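Local coordinates for sensor protein (Pseudomonas syringae pv. tomato, PDB 2R8R) that is the N-terminal sensor domain of KdpD, probably a membrane-bound histidine kinase that autophosphorylates with ATP in a two-component system, at residues T20-L31 / E49-P58; V124-N133 / V144-L153. All coordinates share one frame; numbering follows the deposited sequence.

Contact 1 of 2, residues T20-L31 / E49-P58; sequences TYAMLQAAHAQL and ETEALLNGLP. With SO4 (sulfate ion), chain C.
The carbonyl oxygen L53 O, near the end of the helical part of 49-58, is gripped by two donors from opposite faces of its plane: the side chain of H28 across the contact and the backbone N of G56, three residues on in its own segment. H28 NE2 lies 2.8 Å from L53 O, and the bond is nearly straight at 163°, with the acceptor close to the imidazole plane. This bond fixes the rotation of the ring, and L57 sets CD2 over one face in a CH-pi contact, 3.9 Å from the ring centroid of H28. L53 enters as a knob among Y21, L24, Q25 and H28. Its CG stands anti to the carbonyl carbon (chi1 -73°), which sends CD1 over the face of the Y21 ring, 3.5 Å from Y21 CE1, while L53 CD2 rests against H28 CD2. T50 OG1 meets the edge of the same tyrosine ring near its plane. L24 packs beneath, with CD1 3.6 Å from T50 CG2 and CD2 against L57 CD1; L24 and L57 also touch L89 of the central sheet. At the far end, L31 CD2 closes over G56 O at 3.5 Å. The two helices run roughly parallel, their axes 9.7 Å apart at 28°. At the N-terminal end of 20-31, T20 N donates to sulfate O4 over 3.0 Å, and K19, G16 and G18 also bind this anion. Sulfate held here is consistent with the phosphate site of a P-loop (Walker A) NTPase fold.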
loop_
_atom_site.group_PDB
_atom_site.type_symbol
_atom_site.label_atom_id
_atom_site.label_comp_id
_atom_site.label_asym_id
_atom_site.label_seq_id
_atom_site.Cartn_x
_atom_site.Cartn_y
_atom_site.Cartn_z
ATOM N N THR A 20 1.771 -5.879 -3.207
ATOM C CA THR A 20 2.730 -6.199 -2.151
ATOM C C THR A 20 3.779 -7.204 -2.587
ATOM O O THR A 20 4.961 -7.000 -2.357
ATOM C CB THR A 20 2.045 -6.744 -0.923
ATOM O OG1 THR A 20 1.228 -5.715 -0.402
ATOM C CG2 THR A 20 3.049 -7.116 0.130
ATOM N N TYR A 21 3.347 -8.264 -3.256
ATOM C CA TYR A 21 4.269 -9.233 -3.816
ATOM C C TYR A 21 5.290 -8.553 -4.764
ATOM O O TYR A 21 6.492 -8.829 -4.678
ATOM C CB TYR A 21 3.485 -10.322 -4.553
ATOM C CG TYR A 21 4.355 -11.476 -5.020
ATOM C CD1 TYR A 21 4.623 -12.528 -4.163
ATOM C CD2 TYR A 21 4.888 -11.528 -6.304
ATOM C CE1 TYR A 21 5.393 -13.591 -4.533
ATOM C CE2 TYR A 21 5.683 -12.619 -6.694
ATOM C CZ TYR A 21 5.927 -13.639 -5.778
ATOM O OH TYR A 21 6.693 -14.762 -6.063
ATOM N N ALA A 22 4.807 -7.693 -5.663
ATOM C CA ALA A 22 5.672 -6.941 -6.575
ATOM C C ALA A 22 6.693 -6.079 -5.819
ATOM O O ALA A 22 7.883 -6.096 -6.134
ATOM C CB ALA A 22 4.862 -6.091 -7.558
HETATM N N MSE A 23 6.225 -5.366 -4.804
HETATM C CA MSE A 23 7.098 -4.615 -3.948
HETATM C C MSE A 23 8.188 -5.479 -3.261
HETATM O O MSE A 23 9.351 -5.033 -3.152
HETATM C CB MSE A 23 6.299 -3.829 -2.906
HETATM C CG MSE A 23 7.212 -3.067 -1.932
HETATM SE SE MSE A 23 6.312 -2.061 -0.539
HETATM C CE MSE A 23 5.451 -3.549 0.420
ATOM N N LEU A 24 7.810 -6.677 -2.788
ATOM C CA LEU A 24 8.739 -7.513 -2.067
ATOM C C LEU A 24 9.777 -8.133 -2.994
ATOM O O LEU A 24 10.947 -8.243 -2.592
ATOM C CB LEU A 24 8.009 -8.580 -1.241
ATOM C CG LEU A 24 7.161 -8.067 -0.054
ATOM C CD1 LEU A 24 6.587 -9.269 0.687
ATOM C CD2 LEU A 24 7.964 -7.184 0.889
ATOM N N GLN A 25 9.367 -8.487 -4.234
ATOM C CA GLN A 25 10.316 -8.933 -5.273
ATOM C C GLN A 25 11.267 -7.828 -5.697
ATOM O O GLN A 25 12.445 -8.078 -5.924
ATOM C CB GLN A 25 9.601 -9.458 -6.526
ATOM C CG GLN A 25 8.893 -10.812 -6.385
ATOM C CD GLN A 25 9.870 -11.993 -6.213
ATOM O OE1 GLN A 25 11.078 -11.807 -5.998
ATOM N NE2 GLN A 25 9.347 -13.205 -6.323
ATOM N N ALA A 26 10.779 -6.600 -5.804
ATOM C CA ALA A 26 11.654 -5.471 -6.124
ATOM C C ALA A 26 12.677 -5.302 -5.010
ATOM O O ALA A 26 13.850 -5.020 -5.251
ATOM C CB ALA A 26 10.855 -4.195 -6.331
ATOM N N ALA A 27 12.221 -5.496 -3.788
ATOM C CA ALA A 27 13.041 -5.315 -2.586
ATOM C C ALA A 27 14.164 -6.372 -2.465
ATOM O O ALA A 27 15.265 -6.079 -2.026
ATOM C CB ALA A 27 12.146 -5.325 -1.370
ATOM N N HIS A 28 13.862 -7.591 -2.880
ATOM C CA HIS A 28 14.833 -8.682 -2.947
ATOM C C HIS A 28 15.902 -8.432 -3.993
ATOM O O HIS A 28 17.083 -8.728 -3.758
ATOM C CB HIS A 28 14.116 -10.027 -3.187
ATOM C CG HIS A 28 13.656 -10.686 -1.923
ATOM N ND1 HIS A 28 14.522 -11.343 -1.073
ATOM C CD2 HIS A 28 12.439 -10.741 -1.330
ATOM C CE1 HIS A 28 13.859 -11.788 -0.022
ATOM N NE2 HIS A 28 12.588 -11.448 -0.154
ATOM N N ALA A 29 15.526 -7.878 -5.141
ATOM C CA ALA A 29 16.534 -7.504 -6.130
ATOM C C ALA A 29 17.482 -6.510 -5.498
ATOM O O ALA A 29 18.680 -6.681 -5.579
ATOM C CB ALA A 29 15.926 -6.957 -7.453
ATOM N N GLN A 30 16.964 -5.494 -4.831
ATOM C CA GLN A 30 17.820 -4.541 -4.128
ATOM C C GLN A 30 18.692 -5.194 -3.046
ATOM O O GLN A 30 19.872 -4.862 -2.915
ATOM C CB GLN A 30 16.975 -3.433 -3.504
ATOM C CG GLN A 30 16.208 -2.551 -4.491
ATOM C CD GLN A 30 17.083 -1.882 -5.561
ATOM O OE1 GLN A 30 16.919 -2.156 -6.741
ATOM N NE2 GLN A 30 17.984 -1.002 -5.150
ATOM N N LEU A 31 18.125 -6.127 -2.275
ATOM C CA LEU A 31 18.877 -6.809 -1.207
ATOM C C LEU A 31 20.081 -7.538 -1.821
ATOM O O LEU A 31 21.202 -7.441 -1.335
ATOM C CB LEU A 31 17.983 -7.765 -0.420
ATOM C CG LEU A 31 18.561 -8.415 0.859
ATOM C CD1 LEU A 31 18.764 -7.378 2.016
ATOM C CD2 LEU A 31 17.725 -9.572 1.336
ATOM N N GLU A 49 3.207 -17.124 0.002
ATOM C CA GLU A 49 4.317 -16.815 -0.896
ATOM C C GLU A 49 4.867 -15.438 -0.568
ATOM O O GLU A 49 6.060 -15.190 -0.704
ATOM C CB GLU A 49 3.920 -16.926 -2.382
ATOM C CG GLU A 49 2.893 -15.893 -2.885
ATOM C CD GLU A 49 2.625 -15.976 -4.394
ATOM O OE1 GLU A 49 3.331 -16.759 -5.105
ATOM O OE2 GLU A 49 1.706 -15.253 -4.856
ATOM N N THR A 50 3.976 -14.571 -0.109
ATOM C CA THR A 50 4.311 -13.206 0.275
ATOM C C THR A 50 4.931 -13.217 1.675
ATOM O O THR A 50 5.931 -12.550 1.939
ATOM C CB THR A 50 3.035 -12.315 0.146
ATOM O OG1 THR A 50 2.546 -12.421 -1.202
ATOM C CG2 THR A 50 3.314 -10.863 0.428
ATOM N N GLU A 51 4.376 -14.023 2.555
ATOM C CA GLU A 51 5.001 -14.266 3.840
ATOM C C GLU A 51 6.444 -14.835 3.679
ATOM O O GLU A 51 7.370 -14.414 4.394
ATOM C CB GLU A 51 4.067 -15.144 4.703
ATOM C CG GLU A 51 4.415 -15.217 6.199
ATOM C CD GLU A 51 4.705 -13.852 6.909
ATOM O OE1 GLU A 51 3.768 -13.063 7.181
ATOM O OE2 GLU A 51 5.890 -13.581 7.230
ATOM N N ALA A 52 6.661 -15.727 2.706
ATOM C CA ALA A 52 8.032 -16.262 2.466
ATOM C C ALA A 52 9.006 -15.209 1.898
ATOM O O ALA A 52 10.195 -15.240 2.203
ATOM C CB ALA A 52 8.006 -17.515 1.584
ATOM N N LEU A 53 8.529 -14.281 1.069
ATOM C CA LEU A 53 9.391 -13.170 0.648
ATOM C C LEU A 53 9.731 -12.230 1.824
ATOM O O LEU A 53 10.870 -11.809 2.002
ATOM C CB LEU A 53 8.761 -12.389 -0.509
ATOM C CG LEU A 53 8.783 -13.108 -1.863
ATOM C CD1 LEU A 53 8.182 -12.191 -2.949
ATOM C CD2 LEU A 53 10.211 -13.563 -2.204
ATOM N N LEU A 54 8.741 -11.921 2.640
ATOM C CA LEU A 54 8.962 -11.050 3.763
ATOM C C LEU A 54 9.974 -11.624 4.766
ATOM O O LEU A 54 10.774 -10.886 5.335
ATOM C CB LEU A 54 7.642 -10.717 4.443
ATOM C CG LEU A 54 7.677 -9.764 5.628
ATOM C CD1 LEU A 54 8.336 -8.431 5.227
ATOM C CD2 LEU A 54 6.245 -9.594 6.178
ATOM N N ASN A 55 9.939 -12.922 4.979
ATOM C CA ASN A 55 10.827 -13.555 5.944
ATOM C C ASN A 55 12.281 -13.610 5.497
ATOM O O ASN A 55 13.147 -13.871 6.315
ATOM C CB ASN A 55 10.311 -14.959 6.338
ATOM C CG ASN A 55 9.095 -14.888 7.307
ATOM O OD1 ASN A 55 8.279 -15.832 7.347
ATOM N ND2 ASN A 55 8.972 -13.768 8.092
ATOM N N GLY A 56 12.555 -13.334 4.227
ATOM C CA GLY A 56 13.923 -13.128 3.765
ATOM C C GLY A 56 14.478 -11.702 3.846
ATOM O O GLY A 56 15.599 -11.449 3.399
ATOM N N LEU A 57 13.690 -10.766 4.378
ATOM C CA LEU A 57 14.060 -9.373 4.440
ATOM C C LEU A 57 14.162 -8.940 5.899
ATOM O O LEU A 57 13.386 -9.414 6.738
ATOM C CB LEU A 57 13.001 -8.506 3.736
ATOM C CG LEU A 57 12.831 -8.671 2.225
ATOM C CD1 LEU A 57 11.519 -8.030 1.748
ATOM C CD2 LEU A 57 14.028 -8.118 1.479
ATOM N N PRO A 58 15.117 -8.043 6.220
ATOM C CA PRO A 58 15.111 -7.484 7.554
ATOM C C PRO A 58 13.778 -6.779 7.832
ATOM O O PRO A 58 13.179 -6.168 6.918
ATOM C CB PRO A 58 16.263 -6.479 7.509
ATOM C CG PRO A 58 17.152 -7.000 6.410
ATOM C CD PRO A 58 16.211 -7.483 5.400
HETATM S S SO4 C . -2.301 -6.752 -3.257
HETATM O O1 SO4 C . -3.415 -6.426 -2.410
HETATM O O2 SO4 C . -2.209 -8.131 -3.611
HETATM O O3 SO4 C . -2.532 -5.842 -4.385
HETATM O O4 SO4 C . -1.067 -6.559 -2.483
#

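Contact 2 of 2, residues V124-N133 / V144-L153; sequences VNVQHLESLN and VRETLPDWVL. With SO4 (sulfate ion), chain E.
H128 ND1 donates to E146 O over 2.7 Å, with the oxygen at the ring edge and near its plane, opening a tight row of contacts. Next to it L148 N donates to H128 O and E130 N to L148 O (3.0 Å), a single beta bridge that pairs L129 with L148. Beneath the bridge the leucine side chains lie side by side, L129 CD2 4.0 Å from L148 CD2, and L153 CD1 fills in between L129 and V124. V144 CG1 packs 3.6 Å from Q127 O. At the two ends of the row, N133 has CG anti to its backbone N (chi1 -165°), which carries ND2 to V144 O at 2.9 Å, and S131 N donates at 171° to D150 OD1, on its syn lone pair. The outer side is looser and wetter: E130 extends along P149, a water bridges E130 OE2 and T147 OG1, and N133 OD1 accepts a hydrogen bond from a second water. The contact thus ties the loop leaving the C-terminal end of strand 119-125 to the one entering helix 150-154, a loop-to-loop link at the C-terminal edge of the parallel sheet of a P-loop NTPase-like alpha/beta fold.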
loop_
_atom_site.group_PDB
_atom_site.type_symbol
_atom_site.label_atom_id
_atom_site.label_comp_id
_atom_site.label_asym_id
_atom_site.label_seq_id
_atom_site.Cartn_x
_atom_site.Cartn_y
_atom_site.Cartn_z
ATOM N N VAL A 124 -0.355 1.424 -3.176
ATOM C CA VAL A 124 -1.614 2.081 -3.010
ATOM C C VAL A 124 -2.599 1.591 -4.070
ATOM O O VAL A 124 -2.208 1.347 -5.220
ATOM C CB VAL A 124 -1.448 3.605 -3.094
ATOM C CG1 VAL A 124 -1.217 4.081 -4.575
ATOM C CG2 VAL A 124 -2.642 4.325 -2.407
ATOM N N ASN A 125 -3.870 1.458 -3.670
ATOM C CA ASN A 125 -4.990 1.269 -4.616
ATOM C C ASN A 125 -5.525 2.592 -5.130
ATOM O O ASN A 125 -5.564 3.569 -4.404
ATOM C CB ASN A 125 -6.111 0.458 -3.991
ATOM C CG ASN A 125 -5.749 -0.968 -3.837
ATOM O OD1 ASN A 125 -5.953 -1.582 -2.774
ATOM N ND2 ASN A 125 -5.157 -1.510 -4.864
ATOM N N VAL A 126 -5.950 2.606 -6.386
ATOM C CA VAL A 126 -6.295 3.854 -7.061
ATOM C C VAL A 126 -7.452 4.615 -6.407
ATOM O O VAL A 126 -7.507 5.835 -6.523
ATOM C CB VAL A 126 -6.595 3.618 -8.548
ATOM C CG1 VAL A 126 -7.926 2.915 -8.738
ATOM C CG2 VAL A 126 -6.549 4.923 -9.264
ATOM N N GLN A 127 -8.343 3.892 -5.717
ATOM C CA GLN A 127 -9.549 4.466 -5.075
ATOM C C GLN A 127 -9.281 5.549 -4.028
ATOM O O GLN A 127 -10.162 6.381 -3.733
ATOM C CB GLN A 127 -10.362 3.359 -4.386
ATOM C CG GLN A 127 -9.594 2.650 -3.291
ATOM C CD GLN A 127 -10.299 1.444 -2.724
ATOM O OE1 GLN A 127 -11.116 1.619 -1.820
ATOM N NE2 GLN A 127 -9.970 0.199 -3.219
ATOM N N HIS A 128 -8.074 5.519 -3.457
ATOM C CA HIS A 128 -7.685 6.422 -2.387
ATOM C C HIS A 128 -7.333 7.807 -2.844
ATOM O O HIS A 128 -7.356 8.734 -2.056
ATOM C CB HIS A 128 -6.539 5.821 -1.575
ATOM C CG HIS A 128 -6.897 4.522 -0.933
ATOM N ND1 HIS A 128 -7.705 4.438 0.185
ATOM C CD2 HIS A 128 -6.598 3.252 -1.285
ATOM C CE1 HIS A 128 -7.862 3.171 0.510
ATOM N NE2 HIS A 128 -7.201 2.430 -0.367
ATOM N N LEU A 129 -7.049 7.984 -4.119
ATOM C CA LEU A 129 -6.747 9.315 -4.620
ATOM C C LEU A 129 -7.917 10.289 -4.414
ATOM O O LEU A 129 -9.040 9.989 -4.824
ATOM C CB LEU A 129 -6.371 9.250 -6.095
ATOM C CG LEU A 129 -5.013 8.583 -6.332
ATOM C CD1 LEU A 129 -4.758 8.452 -7.826
ATOM C CD2 LEU A 129 -3.892 9.392 -5.633
ATOM N N GLU A 130 -7.624 11.457 -3.822
ATOM C CA GLU A 130 -8.639 12.490 -3.548
ATOM C C GLU A 130 -9.540 12.848 -4.736
ATOM O O GLU A 130 -10.764 12.828 -4.623
ATOM C CB GLU A 130 -7.972 13.771 -3.028
ATOM C CG GLU A 130 -8.037 13.938 -1.529
ATOM C CD GLU A 130 -7.172 15.091 -1.022
ATOM O OE1 GLU A 130 -6.788 15.993 -1.806
ATOM O OE2 GLU A 130 -6.862 15.077 0.179
ATOM N N SER A 131 -8.908 13.163 -5.872
ATOM C CA SER A 131 -9.608 13.512 -7.117
ATOM C C SER A 131 -10.642 12.483 -7.585
ATOM O O SER A 131 -11.566 12.833 -8.316
ATOM C CB SER A 131 -8.590 13.694 -8.232
ATOM O OG SER A 131 -7.879 12.481 -8.443
ATOM N N LEU A 132 -10.473 11.227 -7.161
ATOM C CA LEU A 132 -11.299 10.084 -7.585
ATOM C C LEU A 132 -12.327 9.620 -6.517
ATOM O O LEU A 132 -13.049 8.650 -6.763
ATOM C CB LEU A 132 -10.358 8.898 -7.945
ATOM C CG LEU A 132 -9.409 9.074 -9.153
ATOM C CD1 LEU A 132 -8.538 7.828 -9.432
ATOM C CD2 LEU A 132 -10.210 9.467 -10.428
ATOM N N ASN A 133 -12.392 10.281 -5.352
ATOM C CA ASN A 133 -13.228 9.795 -4.212
ATOM C C ASN A 133 -14.712 9.632 -4.590
ATOM O O ASN A 133 -15.309 8.578 -4.341
ATOM C CB ASN A 133 -13.108 10.736 -2.985
ATOM C CG ASN A 133 -13.639 10.105 -1.671
ATOM O OD1 ASN A 133 -14.771 10.395 -1.216
ATOM N ND2 ASN A 133 -12.812 9.269 -1.044
ATOM N N VAL A 144 -14.925 5.959 0.396
ATOM C CA VAL A 144 -13.482 5.830 0.652
ATOM C C VAL A 144 -13.084 6.802 1.750
ATOM O O VAL A 144 -13.039 8.005 1.529
ATOM C CB VAL A 144 -12.634 6.032 -0.623
ATOM C CG1 VAL A 144 -11.117 5.774 -0.321
ATOM C CG2 VAL A 144 -13.155 5.113 -1.730
ATOM N N ARG A 145 -12.796 6.265 2.930
ATOM C CA ARG A 145 -12.481 7.074 4.100
ATOM C C ARG A 145 -10.995 7.441 4.268
ATOM O O ARG A 145 -10.692 8.480 4.839
ATOM C CB ARG A 145 -12.955 6.357 5.365
ATOM C CG ARG A 145 -14.458 6.280 5.459
ATOM C CD ARG A 145 -14.898 5.296 6.512
ATOM N NE ARG A 145 -16.283 4.922 6.283
ATOM C CZ ARG A 145 -17.330 5.674 6.585
ATOM N NH1 ARG A 145 -17.182 6.856 7.147
ATOM N NH2 ARG A 145 -18.539 5.229 6.318
ATOM N N GLU A 146 -10.084 6.572 3.829
ATOM C CA GLU A 146 -8.647 6.887 3.848
ATOM C C GLU A 146 -8.299 7.428 2.450
ATOM O O GLU A 146 -8.325 6.690 1.467
ATOM C CB GLU A 146 -7.813 5.641 4.201
ATOM C CG GLU A 146 -7.957 5.129 5.655
ATOM C CD GLU A 146 -7.038 3.954 5.968
ATOM O OE1 GLU A 146 -6.998 3.022 5.111
ATOM O OE2 GLU A 146 -6.365 3.930 7.047
ATOM N N THR A 147 -8.015 8.716 2.357
ATOM C CA THR A 147 -7.661 9.335 1.090
ATOM C C THR A 147 -6.194 9.819 1.078
ATOM O O THR A 147 -5.535 9.938 2.122
ATOM C CB THR A 147 -8.546 10.546 0.771
ATOM O OG1 THR A 147 -8.380 11.509 1.812
ATOM C CG2 THR A 147 -10.038 10.169 0.618
ATOM N N LEU A 148 -5.714 10.072 -0.138
ATOM C CA LEU A 148 -4.324 10.481 -0.433
ATOM C C LEU A 148 -4.360 11.704 -1.367
ATOM O O LEU A 148 -5.060 11.697 -2.372
ATOM C CB LEU A 148 -3.564 9.317 -1.108
ATOM C CG LEU A 148 -2.100 9.565 -1.443
ATOM C CD1 LEU A 148 -1.275 9.568 -0.115
ATOM C CD2 LEU A 148 -1.558 8.577 -2.512
ATOM N N PRO A 149 -3.655 12.782 -1.010
ATOM C CA PRO A 149 -3.627 13.882 -1.973
ATOM C C PRO A 149 -2.918 13.430 -3.227
ATOM O O PRO A 149 -1.880 12.722 -3.155
ATOM C CB PRO A 149 -2.852 15.000 -1.243
ATOM C CG PRO A 149 -2.952 14.660 0.196
ATOM C CD PRO A 149 -2.927 13.129 0.218
ATOM N N ASP A 150 -3.491 13.794 -4.366
ATOM C CA ASP A 150 -2.944 13.366 -5.646
ATOM C C ASP A 150 -1.456 13.732 -5.793
ATOM O O ASP A 150 -0.677 12.953 -6.330
ATOM C CB ASP A 150 -3.759 13.955 -6.780
ATOM C CG ASP A 150 -5.182 13.435 -6.795
ATOM O OD1 ASP A 150 -5.822 13.465 -5.727
ATOM O OD2 ASP A 150 -5.655 13.001 -7.873
ATOM N N TRP A 151 -1.072 14.901 -5.284
ATOM C CA TRP A 151 0.309 15.388 -5.395
ATOM C C TRP A 151 1.342 14.480 -4.732
ATOM O O TRP A 151 2.472 14.434 -5.181
ATOM C CB TRP A 151 0.444 16.840 -4.893
ATOM C CG TRP A 151 0.295 16.983 -3.421
ATOM C CD1 TRP A 151 -0.808 17.390 -2.760
ATOM C CD2 TRP A 151 1.292 16.691 -2.418
ATOM N NE1 TRP A 151 -0.572 17.391 -1.406
ATOM C CE2 TRP A 151 0.705 16.964 -1.166
ATOM C CE3 TRP A 151 2.633 16.264 -2.464
ATOM C CZ2 TRP A 151 1.403 16.815 0.037
ATOM C CZ3 TRP A 151 3.330 16.118 -1.277
ATOM C CH2 TRP A 151 2.719 16.390 -0.042
ATOM N N VAL A 152 0.955 13.730 -3.703
ATOM C CA VAL A 152 1.870 12.772 -3.049
ATOM C C VAL A 152 2.310 11.705 -4.056
ATOM O O VAL A 152 3.514 11.341 -4.158
ATOM C CB VAL A 152 1.272 12.115 -1.779
ATOM C CG1 VAL A 152 2.168 10.990 -1.288
ATOM C CG2 VAL A 152 1.132 13.113 -0.675
ATOM N N LEU A 153 1.342 11.237 -4.832
ATOM C CA LEU A 153 1.633 10.259 -5.881
ATOM C C LEU A 153 2.299 10.877 -7.124
ATOM O O LEU A 153 3.194 10.269 -7.703
ATOM C CB LEU A 153 0.357 9.488 -6.237
ATOM C CG LEU A 153 0.493 8.404 -7.291
ATOM C CD1 LEU A 153 -0.517 7.347 -7.060
ATOM C CD2 LEU A 153 0.295 9.031 -8.675
HETATM S S SO4 E . -19.869 3.076 3.860
HETATM O O1 SO4 E . -20.538 2.103 4.708
HETATM O O2 SO4 E . -20.119 2.857 2.447
HETATM O O3 SO4 E . -20.366 4.440 4.138
HETATM O O4 SO4 E . -18.452 2.881 4.139
HETATM O O HOH W 1 -6.054 13.085 1.646
HETATM O O HOH W 2 -16.118 8.689 0.242
#

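Contact 1 closes before contact 2 opens along the chain, and the two lie on opposite sides of the chain's centre, their centres about 25 Å apart and their nearest atoms about 8 Å apart. The central parallel sheet connects them: side chains of helix 19-32 rest on strands 7-12, 87-90 and 119-125, and the last of these runs directly into contact 2, where V124 pairs with the backbone of strand 7-12. That strand also leads into the loop that binds sulfate at the start of helix 19-32. Contact 1 therefore includes the start of the probable nucleotide site, whereas only the strand end of contact 2, at V124 and N125, comes near it.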